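Local atomic coordinates of xylanase and alpha-amylase inhibitor protein (Scadoxus multiflorus, PDB entry 3MU7), a protein that inhibits both xylanase and alpha-amylase and is built on the TIM-barrel fold of glycosyl hydrolase family 18. Residues I60-C63 / Q64-V68. Numbering follows the deposited sequence.
Sequences IKHC and QSKNV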
ATOM      1  N   ILE A  60      -7.096  13.447   6.337  1.00  7.46           N
ATOM      2  CA  ILE A  60      -6.137  13.347   5.243  1.00  7.33           C
ATOM      3  C   ILE A  60      -5.301  14.629   5.186  1.00  7.31           C
ATOM      4  O   ILE A  60      -4.068  14.585   5.115  1.00  7.21           O
ATOM      5  CB  ILE A  60      -6.860  13.128   3.891  1.00  7.54           C
ATOM      6  CG1 ILE A  60      -7.493  11.737   3.831  1.00  8.12           C
ATOM      7  CG2 ILE A  60      -5.896  13.305   2.732  1.00  7.93           C
ATOM      8  CD1 ILE A  60      -8.633  11.625   2.829  1.00  8.59           C
ATOM      9  N   LYS A  61      -5.978  15.776   5.232  1.00  7.39           N
ATOM     10  CA  LYS A  61      -5.288  17.061   5.179  1.00  7.80           C
ATOM     11  C   LYS A  61      -4.349  17.235   6.366  1.00  7.44           C
ATOM     12  O   LYS A  61      -3.241  17.743   6.219  1.00  7.86           O
ATOM     13  CB  LYS A  61      -6.285  18.219   5.103  1.00  8.10           C
ATOM     14  CG  LYS A  61      -7.059  18.273   3.803  1.00  8.88           C
ATOM     15  CD  LYS A  61      -8.131  19.352   3.877  1.00 11.12           C
ATOM     16  CE  LYS A  61      -8.980  19.390   2.628  1.00 13.13           C
ATOM     17  NZ  LYS A  61     -10.023  20.455   2.726  1.00 14.62           N
ATOM     18  N   HIS A  62      -4.785  16.803   7.542  1.00  7.24           N
ATOM     19  CA  HIS A  62      -3.920  16.871   8.709  1.00  7.55           C
ATOM     20  C   HIS A  62      -2.655  16.024   8.505  1.00  7.13           C
ATOM     21  O   HIS A  62      -1.539  16.477   8.760  1.00  7.61           O
ATOM     22  CB  HIS A  62      -4.640  16.431   9.979  1.00  7.65           C
ATOM     23  CG  HIS A  62      -3.738  16.412  11.168  1.00  7.81           C
ATOM     24  ND1 HIS A  62      -3.262  17.567  11.746  1.00  8.44           N
ATOM     25  CD2 HIS A  62      -3.181  15.391  11.859  1.00  8.39           C
ATOM     26  CE1 HIS A  62      -2.470  17.263  12.757  1.00  9.43           C
ATOM     27  NE2 HIS A  62      -2.398  15.947  12.842  1.00  9.42           N
ATOM     28  N   CYS A  63      -2.836  14.791   8.036  1.00  7.02           N
ATOM     29  CA  CYS A  63      -1.718  13.911   7.700  1.00  7.29           C
ATOM     30  C   CYS A  63      -0.743  14.598   6.751  1.00  6.92           C
ATOM     31  O   CYS A  63       0.469  14.599   6.991  1.00  7.02           O
ATOM     32  CB  CYS A  63      -2.237  12.631   7.060  1.00  7.59           C
ATOM     33  SG  CYS A  63      -3.035  11.514   8.236  1.00  7.36           S
ATOM     34  N   GLN A  64      -1.273  15.183   5.680  1.00  7.35           N
ATOM     35  CA  GLN A  64      -0.438  15.822   4.675  1.00  8.23           C
ATOM     36  C   GLN A  64       0.296  17.031   5.241  1.00  8.64           C
ATOM     37  O   GLN A  64       1.447  17.284   4.884  1.00  9.03           O
ATOM     38  CB  GLN A  64      -1.275  16.197   3.460  1.00  8.36           C
ATOM     39  CG  GLN A  64      -1.766  14.966   2.708  1.00  8.33           C
ATOM     40  CD  GLN A  64      -2.818  15.273   1.672  1.00  8.63           C
ATOM     41  OE1 GLN A  64      -3.620  16.189   1.836  1.00  9.22           O
ATOM     42  NE2 GLN A  64      -2.834  14.490   0.603  1.00  8.82           N
ATOM     43  N   SER A  65      -0.356  17.762   6.143  1.00  8.89           N
ATOM     44  CA  SER A  65       0.278  18.902   6.809  1.00 10.02           C
ATOM     45  C   SER A  65       1.451  18.464   7.688  1.00 10.60           C
ATOM     46  O   SER A  65       2.340  19.264   7.996  1.00 11.31           O
ATOM     47  CB  SER A  65      -0.747  19.696   7.624  1.00 10.15           C
ATOM     48  OG  SER A  65      -1.021  19.090   8.876  1.00 11.27           O
ATOM     49  N   LYS A  66       1.454  17.190   8.078  1.00 11.13           N
ATOM     50  CA  LYS A  66       2.542  16.601   8.865  1.00 12.22           C
ATOM     51  C   LYS A  66       3.545  15.870   7.968  1.00 12.04           C
ATOM     52  O   LYS A  66       4.361  15.081   8.461  1.00 12.36           O
ATOM     53  CB  LYS A  66       1.987  15.631   9.919  1.00 12.53           C
ATOM     54  CG  LYS A  66       1.034  16.247  10.946  1.00 15.86           C
ATOM     55  CD  LYS A  66       1.738  17.210  11.892  1.00 19.25           C
ATOM     56  CE  LYS A  66       2.527  16.485  12.976  1.00 21.81           C
ATOM     57  NZ  LYS A  66       1.650  15.882  14.019  1.00 23.96           N
ATOM     58  N   ASN A  67       3.467  16.139   6.663  1.00 11.70           N
ATOM     59  CA  ASN A  67       4.394  15.547   5.686  0.50 12.08           C
ATOM     60  C   ASN A  67       4.335  14.022   5.742  1.00 11.82           C
ATOM     61  O   ASN A  67       5.164  13.336   5.142  1.00 12.62           O
ATOM     62  CB  ASN A  67       5.839  16.011   5.924  0.50 12.83           C
ATOM     63  CG  ASN A  67       6.722  15.775   4.718  0.50 13.95           C
ATOM     64  OD1 ASN A  67       6.295  15.945   3.581  0.50 16.67           O
ATOM     65  ND2 ASN A  67       7.960  15.361   4.960  0.50 16.23           N
ATOM     66  N   VAL A  68       3.090  13.483   5.908  1.00 10.36           N
ATOM     67  CA  VAL A  68       2.733  12.099   5.611  1.00 10.14           C
ATOM     68  C   VAL A  68       1.979  12.008   4.286  1.00 10.04           C
ATOM     69  O   VAL A  68       0.984  12.713   4.072  1.00 11.00           O
ATOM     70  CB  VAL A  68       1.890  11.502   6.765  1.00 10.23           C
ATOM     71  CG1 VAL A  68       1.635  10.023   6.518  1.00 11.14           C
ATOM     72  CG2 VAL A  68       2.583  11.700   8.100  1.00 10.84           C
TER
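Cys63 and Val68 meet across a helix C-terminal cap, a local contact in which helix 56-65 ends and the chain swings into strand 69-76. The evidence is a pair of backbone bonds: Val68 N reaches Cys63 O at 3.0 Å with an N-H...O angle of 157°, and Asn67 N reaches Gln64 O at 2.9 Å. With Asn67 at positive phi (58°) as the C-prime residue, this is a Schellman motif. Cys63 O is gripped twice, since Lys66 N also donates to it at 3.0 Å, the two donors arriving from opposite faces of the carbonyl plane. One turn earlier, the regular helical bonds Gln64 N to Ile60 O and Ser65 N to Lys61 O still hold. Ser65 OG turns back onto its own helix: chi1 of 80° sets it between backbone N and carbonyl carbon, from where it donates to His62 O at 2.7 Å. In this family 18 TIM barrel the motif forms the helix-to-strand turn of a beta-alpha-beta unit, and the disulfide from Cys63 to Cys22 ties it to helix 18-23. Toward helix 18-23, His62 and Lys66 run side by side; Lys66 CG lies over one face of the imidazole, offset toward its rim, 4.2 Å from the ring centroid in a CH-pi contact. Bends at chi2, chi3 and chi4 curl the lysine so that NZ forms a salt bridge with Asp23, whose OD1 also hydrogen-bonds His62 NE2; the shared carboxylate probably offsets the lysine's charge beside the ring. Gln64 instead lies alongside Ile60, OE1 3.8 Å from Ile60 CG2, while its NE2 donates to Val117 O and Asp119 OD2.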